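Local atomic coordinates of exodeoxyribonuclease III (Archaeoglobus fulgidus, PDB entry 2VOA), a protein that acts as an AP endonuclease of the exonuclease III family, specific for abasic sites in DNA, and probably works with magnesium or manganese ions. Residues Ala150-Pro153 against Ile154-His157; Tyr117-Lys120 against Leu121-Glu125. The protein carries 1 engineered substitution. All blocks are in the same frame, centred on the assembly; numbering follows the deposited sequence.

Interaction 1 of 2, residues Ala150-Pro153 against Ile154-His157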
ATOM      1  N   ALA A 150      19.171  18.829  14.635  1.00 28.92           N
ATOM      2  CA  ALA A 150      19.961  17.969  15.506  1.00 29.03           C
ATOM      3  C   ALA A 150      20.957  18.927  16.191  1.00 28.71           C
ATOM      4  O   ALA A 150      21.942  19.378  15.560  1.00 29.65           O
ATOM      5  CB  ALA A 150      20.690  16.931  14.671  1.00 29.81           C
ATOM      6  N   PRO A 151      20.673  19.303  17.456  1.00 29.13           N
ATOM      7  CA  PRO A 151      21.419  20.438  18.034  1.00 29.23           C
ATOM      8  C   PRO A 151      22.881  20.162  18.410  1.00 29.40           C
ATOM      9  O   PRO A 151      23.698  21.096  18.384  1.00 29.83           O
ATOM     10  CB  PRO A 151      20.616  20.781  19.299  1.00 30.17           C
ATOM     11  CG  PRO A 151      20.007  19.478  19.716  1.00 29.59           C
ATOM     12  CD  PRO A 151      19.663  18.770  18.400  1.00 29.10           C
ATOM     13  N   GLU A 152      23.205  18.909  18.764  1.00 28.25           N
ATOM     14  CA  GLU A 152      24.581  18.567  19.171  1.00 28.08           C
ATOM     15  C   GLU A 152      25.170  17.488  18.271  1.00 27.37           C
ATOM     16  O   GLU A 152      24.402  16.738  17.666  1.00 27.74           O
ATOM     17  CB  GLU A 152      24.586  18.059  20.628  1.00 28.56           C
ATOM     18  CG  GLU A 152      24.002  19.055  21.646  1.00 31.72           C
ATOM     19  CD  GLU A 152      24.772  20.363  21.732  1.00 34.12           C
ATOM     20  OE1 GLU A 152      24.169  21.361  22.196  1.00 34.92           O
ATOM     21  OE2 GLU A 152      25.977  20.414  21.366  1.00 33.85           O
ATOM     22  N   PRO A 153      26.513  17.354  18.247  1.00 27.45           N
ATOM     23  CA  PRO A 153      27.102  16.316  17.377  1.00 27.37           C
ATOM     24  C   PRO A 153      26.587  14.888  17.667  1.00 27.68           C
ATOM     25  O   PRO A 153      26.443  14.097  16.748  1.00 26.90           O
ATOM     26  CB  PRO A 153      28.613  16.445  17.596  1.00 28.25           C
ATOM     27  CG  PRO A 153      28.846  17.795  18.273  1.00 28.59           C
ATOM     28  CD  PRO A 153      27.536  18.118  18.998  1.00 26.49           C
ATOM     29  N   ILE A 154      26.295  14.577  18.926  1.00 27.05           N
ATOM     30  CA  ILE A 154      25.710  13.254  19.270  1.00 27.96           C
ATOM     31  C   ILE A 154      24.350  12.958  18.594  1.00 28.05           C
ATOM     32  O   ILE A 154      23.949  11.799  18.468  1.00 28.63           O
ATOM     33  CB  ILE A 154      25.614  13.068  20.810  1.00 27.72           C
ATOM     34  CG1 ILE A 154      25.372  11.594  21.192  1.00 29.31           C
ATOM     35  CG2 ILE A 154      24.566  14.022  21.391  1.00 28.47           C
ATOM     36  CD1 ILE A 154      26.380  10.642  20.686  1.00 31.29           C
ATOM     37  N   ASP A 155      23.663  14.007  18.120  1.00 27.27           N
ATOM     38  CA  ASP A 155      22.343  13.853  17.488  1.00 28.01           C
ATOM     39  C   ASP A 155      22.377  13.439  16.016  1.00 28.23           C
ATOM     40  O   ASP A 155      21.328  13.252  15.400  1.00 28.15           O
ATOM     41  CB  ASP A 155      21.528  15.149  17.631  1.00 28.02           C
ATOM     42  CG  ASP A 155      21.240  15.491  19.074  1.00 29.53           C
ATOM     43  OD1 ASP A 155      21.723  16.543  19.537  1.00 29.95           O
ATOM     44  OD2 ASP A 155      20.560  14.683  19.760  1.00 28.79           O
ATOM     45  N   VAL A 156      23.575  13.283  15.463  1.00 28.08           N
ATOM     46  CA  VAL A 156      23.731  12.850  14.066  1.00 29.05           C
ATOM     47  C   VAL A 156      24.800  11.747  13.982  1.00 29.39           C
ATOM     48  O   VAL A 156      25.741  11.695  14.798  1.00 29.40           O
ATOM     49  CB  VAL A 156      24.098  14.040  13.079  1.00 28.75           C
ATOM     50  CG1 VAL A 156      23.055  15.152  13.120  1.00 30.92           C
ATOM     51  CG2 VAL A 156      25.498  14.593  13.330  1.00 30.91           C
ATOM     52  N   HIS A 157      24.662  10.866  13.000  1.00 30.60           N
ATOM     53  CA  HIS A 157      25.618   9.757  12.877  1.00 31.61           C
ATOM     54  C   HIS A 157      27.040  10.178  12.450  1.00 31.63           C
ATOM     55  O   HIS A 157      28.024   9.506  12.804  1.00 31.82           O
ATOM     56  CB  HIS A 157      25.068   8.662  11.946  1.00 32.29           C
ATOM     57  CG  HIS A 157      24.736   9.144  10.567  1.00 34.42           C
ATOM     58  ND1 HIS A 157      25.700   9.439   9.628  1.00 37.55           N
ATOM     59  CD2 HIS A 157      23.546   9.367   9.966  1.00 34.85           C
ATOM     60  CE1 HIS A 157      25.116   9.841   8.512  1.00 38.01           C
ATOM     61  NE2 HIS A 157      23.808   9.798   8.689  1.00 36.62           N
TER

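Interaction 2 of 2, residues Tyr117-Lys120 against Leu121-Glu125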
ATOM      1  N   TYR A 117      15.547  27.382   3.206  1.00 27.65           N
ATOM      2  CA  TYR A 117      16.424  27.420   4.398  1.00 27.37           C
ATOM      3  C   TYR A 117      16.294  28.752   5.121  1.00 26.57           C
ATOM      4  O   TYR A 117      16.193  28.776   6.338  1.00 26.33           O
ATOM      5  CB  TYR A 117      17.880  27.104   4.072  1.00 27.44           C
ATOM      6  CG  TYR A 117      18.738  26.928   5.324  1.00 25.99           C
ATOM      7  CD1 TYR A 117      18.491  25.868   6.217  1.00 26.70           C
ATOM      8  CD2 TYR A 117      19.800  27.797   5.587  1.00 28.30           C
ATOM      9  CE1 TYR A 117      19.272  25.687   7.367  1.00 26.97           C
ATOM     10  CE2 TYR A 117      20.609  27.631   6.748  1.00 27.78           C
ATOM     11  CZ  TYR A 117      20.337  26.578   7.608  1.00 29.63           C
ATOM     12  OH  TYR A 117      21.103  26.408   8.727  1.00 28.14           O
ATOM     13  N   GLN A 118      16.235  29.850   4.365  1.00 25.94           N
ATOM     14  CA  GLN A 118      16.036  31.164   5.005  1.00 26.04           C
ATOM     15  C   GLN A 118      14.675  31.182   5.705  1.00 26.39           C
ATOM     16  O   GLN A 118      14.527  31.733   6.805  1.00 26.36           O
ATOM     17  CB  GLN A 118      16.144  32.288   3.979  1.00 26.09           C
ATOM     18  CG  GLN A 118      17.578  32.443   3.410  1.00 25.19           C
ATOM     19  CD  GLN A 118      18.620  32.550   4.519  1.00 28.51           C
ATOM     20  OE1 GLN A 118      18.513  33.406   5.403  1.00 27.03           O
ATOM     21  NE2 GLN A 118      19.617  31.668   4.488  1.00 28.10           N
ATOM     22  N   TYR A 119      13.678  30.573   5.072  1.00 26.23           N
ATOM     23  CA  TYR A 119      12.350  30.478   5.701  1.00 27.21           C
ATOM     24  C   TYR A 119      12.385  29.675   7.017  1.00 27.07           C
ATOM     25  O   TYR A 119      11.783  30.088   8.017  1.00 27.09           O
ATOM     26  CB  TYR A 119      11.298  29.913   4.719  1.00 28.78           C
ATOM     27  CG  TYR A 119       9.916  30.033   5.311  1.00 29.27           C
ATOM     28  CD1 TYR A 119       9.285  31.288   5.389  1.00 30.98           C
ATOM     29  CD2 TYR A 119       9.279  28.931   5.854  1.00 28.16           C
ATOM     30  CE1 TYR A 119       8.023  31.419   5.960  1.00 31.56           C
ATOM     31  CE2 TYR A 119       8.004  29.040   6.429  1.00 28.12           C
ATOM     32  CZ  TYR A 119       7.403  30.290   6.486  1.00 30.35           C
ATOM     33  OH  TYR A 119       6.166  30.413   7.050  1.00 33.02           O
ATOM     34  N   LYS A 120      13.148  28.583   7.034  1.00 26.54           N
ATOM     35  CA  LYS A 120      13.359  27.790   8.259  1.00 26.06           C
ATOM     36  C   LYS A 120      13.976  28.660   9.371  1.00 26.17           C
ATOM     37  O   LYS A 120      13.524  28.641  10.531  1.00 26.25           O
ATOM     38  CB  LYS A 120      14.264  26.589   7.957  1.00 26.15           C
ATOM     39  CG  LYS A 120      14.603  25.725   9.205  1.00 25.52           C
ATOM     40  CD  LYS A 120      15.524  24.597   8.777  1.00 26.80           C
ATOM     41  CE  LYS A 120      15.680  23.585   9.882  1.00 26.96           C
ATOM     42  NZ  LYS A 120      16.336  22.332   9.383  1.00 28.45           N
ATOM     43  N   LEU A 121      15.013  29.410   9.031  1.00 26.35           N
ATOM     44  CA  LEU A 121      15.688  30.266  10.030  1.00 25.98           C
ATOM     45  C   LEU A 121      14.716  31.311  10.552  1.00 26.41           C
ATOM     46  O   LEU A 121      14.619  31.536  11.750  1.00 27.37           O
ATOM     47  CB  LEU A 121      16.964  30.907   9.470  1.00 26.42           C
ATOM     48  CG  LEU A 121      18.070  29.925   9.013  1.00 25.30           C
ATOM     49  CD1 LEU A 121      19.279  30.695   8.398  1.00 24.36           C
ATOM     50  CD2 LEU A 121      18.488  29.002  10.174  1.00 27.96           C
ATOM     51  N   GLN A 122      13.983  31.937   9.640  1.00 26.42           N
ATOM     52  CA  GLN A 122      12.985  32.918  10.040  1.00 27.00           C
ATOM     53  C   GLN A 122      11.909  32.298  10.946  1.00 26.81           C
ATOM     54  O   GLN A 122      11.435  32.949  11.879  1.00 27.15           O
ATOM     55  CB  GLN A 122      12.386  33.569   8.788  1.00 26.70           C
ATOM     56  CG  GLN A 122      13.395  34.451   8.070  1.00 27.95           C
ATOM     57  CD  GLN A 122      13.007  34.762   6.629  1.00 31.32           C
ATOM     58  OE1 GLN A 122      13.848  35.186   5.829  1.00 33.76           O
ATOM     59  NE2 GLN A 122      11.744  34.552   6.292  1.00 30.02           N
ATOM     60  N   TRP A 123      11.524  31.041  10.672  1.00 26.90           N
ATOM     61  CA  TRP A 123      10.486  30.324  11.440  1.00 27.64           C
ATOM     62  C   TRP A 123      10.966  30.090  12.866  1.00 28.57           C
ATOM     63  O   TRP A 123      10.237  30.347  13.826  1.00 28.36           O
ATOM     64  CB  TRP A 123      10.185  28.973  10.798  1.00 28.46           C
ATOM     65  CG  TRP A 123       8.746  28.503  10.953  1.00 29.47           C
ATOM     66  CD1 TRP A 123       7.703  28.810  10.122  1.00 28.68           C
ATOM     67  CD2 TRP A 123       8.199  27.668  11.992  1.00 28.20           C
ATOM     68  NE1 TRP A 123       6.546  28.207  10.564  1.00 29.34           N
ATOM     69  CE2 TRP A 123       6.815  27.496  11.705  1.00 28.37           C
ATOM     70  CE3 TRP A 123       8.742  27.036  13.130  1.00 29.63           C
ATOM     71  CZ2 TRP A 123       5.958  26.717  12.522  1.00 30.86           C
ATOM     72  CZ3 TRP A 123       7.895  26.254  13.933  1.00 28.42           C
ATOM     73  CH2 TRP A 123       6.519  26.104  13.626  1.00 29.26           C
ATOM     74  N   LEU A 124      12.226  29.659  12.995  1.00 28.50           N
ATOM     75  CA  LEU A 124      12.828  29.468  14.323  1.00 28.71           C
ATOM     76  C   LEU A 124      12.947  30.790  15.099  1.00 28.24           C
ATOM     77  O   LEU A 124      12.738  30.810  16.315  1.00 27.99           O
ATOM     78  CB  LEU A 124      14.189  28.761  14.220  1.00 28.96           C
ATOM     79  CG  LEU A 124      14.104  27.266  13.847  1.00 28.45           C
ATOM     80  CD1 LEU A 124      15.516  26.793  13.506  1.00 30.33           C
ATOM     81  CD2 LEU A 124      13.446  26.409  14.975  1.00 30.46           C
ATOM     82  N   GLU A 125      13.206  31.896  14.406  1.00 27.53           N
ATOM     83  CA  GLU A 125      13.241  33.199  15.071  1.00 28.15           C
ATOM     84  C   GLU A 125      11.818  33.604  15.522  1.00 27.90           C
ATOM     85  O   GLU A 125      11.604  34.097  16.636  1.00 26.83           O
ATOM     86  CB  GLU A 125      13.836  34.265  14.142  1.00 28.46           C
ATOM     87  CG  GLU A 125      13.735  35.709  14.657  1.00 27.96           C
ATOM     88  CD  GLU A 125      14.668  36.023  15.828  1.00 32.87           C
ATOM     89  OE1 GLU A 125      14.653  37.197  16.299  1.00 32.28           O
ATOM     90  OE2 GLU A 125      15.443  35.128  16.265  1.00 32.59           O
TER
HETATM   91  O   HOH W   1      16.679  35.262   6.515  1.00 33.07           O

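Interaction 1 of 2, residues Ala150-Pro153 against Ile154-His157
Asp155 folds its carboxylate back onto the backbone of Glu152, and two main-chain bonds wind the intervening residues into a tight turn. Asp155 OD1 accepts from Glu152 N at 2.9 Å through its anti lone pair, the one facing away from OD2. The carboxylate gets there because CG lies beside the backbone N of its own residue (chi1 -63°). In return Asp155 N reaches Glu152 O at 2.9 Å, and Val156 N reaches Pro153 O at 3.2 Å.

Charge is settled outside the turn: buried Asp155 OD2 is paired with Arg189 and Arg216, and Glu152 OE1 with Lys177. Were Asp155 replaced by an alanine, both arginines would probably be left short of a counter-charge and Glu152 N without this acceptor.

Van der Waals contacts fill in the rest: the Pro151 ring crosses the aspartate at about a right angle, Pro151 CD lying 3.2 Å from Asp155 OD1. The apolar contact is Ala150 CB, pressed tightly against Val156 CG1 (3.3 Å).

Successive bonds from residue i+3 to residue i make this a single turn of 3-10 helix, set in the loop of the DNase I-like fold that follows Asn148, a predicted metal ligand.

Interaction 2 of 2, residues Tyr117-Lys120 against Leu121-Glu125
Leu121 lies over one face of the Tyr117 ring, one helical turn further along, and can be traced atom by atom. Leu121 CB passes 3.7 Å from Gln118 O. Leu121 CG, turned back beside its own backbone N (chi1 -61°), comes 3.5 Å from Tyr117 O and stands above the tyrosine ring, offset toward the rim. Beyond it the methyls part: Leu121 CD1 meets Tyr117 CE2 at 3.7 Å and borders the amide end of Gln118, while Leu121 CD2 sits near Tyr117 CZ and OH. The hydroxyl of Tyr117 has its polar partners in His169 and the backbone of Ala172.

All this rides on regular alpha-helical bonding from residue i+4 to residue i, with Leu121 N donating to Tyr117 O, and likewise Gln122 to Gln118, Trp123 to Tyr119 and Leu124 to Lys120. The helix, 115-134, is the crossover of a beta-alpha-beta unit between strands 99-105 and 141-144.

The same spacing pairs Tyr119 with Trp123. The tyrosine ring and the five-membered ring of the indole meet obliquely, planes at 57°, with Tyr119 CE2 3.7 Å from Trp123 CD1. Tyr119 OH lies in the plane of the indole, at its edge, and both Tyr119 OH and Trp123 NE1 bond to Asp87 OD2, so both share one carboxylate oxygen.

On the exposed side a water bridges Gln118 and Gln122, donating to Gln118 OE1 at 2.8 Å and to Gln122 OE1 at 2.9 Å.

Buried Lys120 is fully extended, and its NZ is gripped by the backbone carbonyls of Gln108, Val166 and Asn148, the last a predicted metal ligand and transition-state stabiliser.

How the interactions relate
Followed from the N terminus, the chain meets interaction 2 first, on helix 115-134, then runs through strand 141-144 and past Asp146 and Asn148 into interaction 1, in the loop before helix 170-180. The two lie in series, neither nested nor crossed, and each closes only a local turn. Their centres are 19 Å apart and their nearest atoms about 7 Å, without touching. Helix 170-180 joins them: Leu124 and Leu121 of interaction 2 pack against it, as do Pro151 and Glu152 of interaction 1. The segment bearing Asn148 runs directly into 150-153, and 117-120 contacts it too.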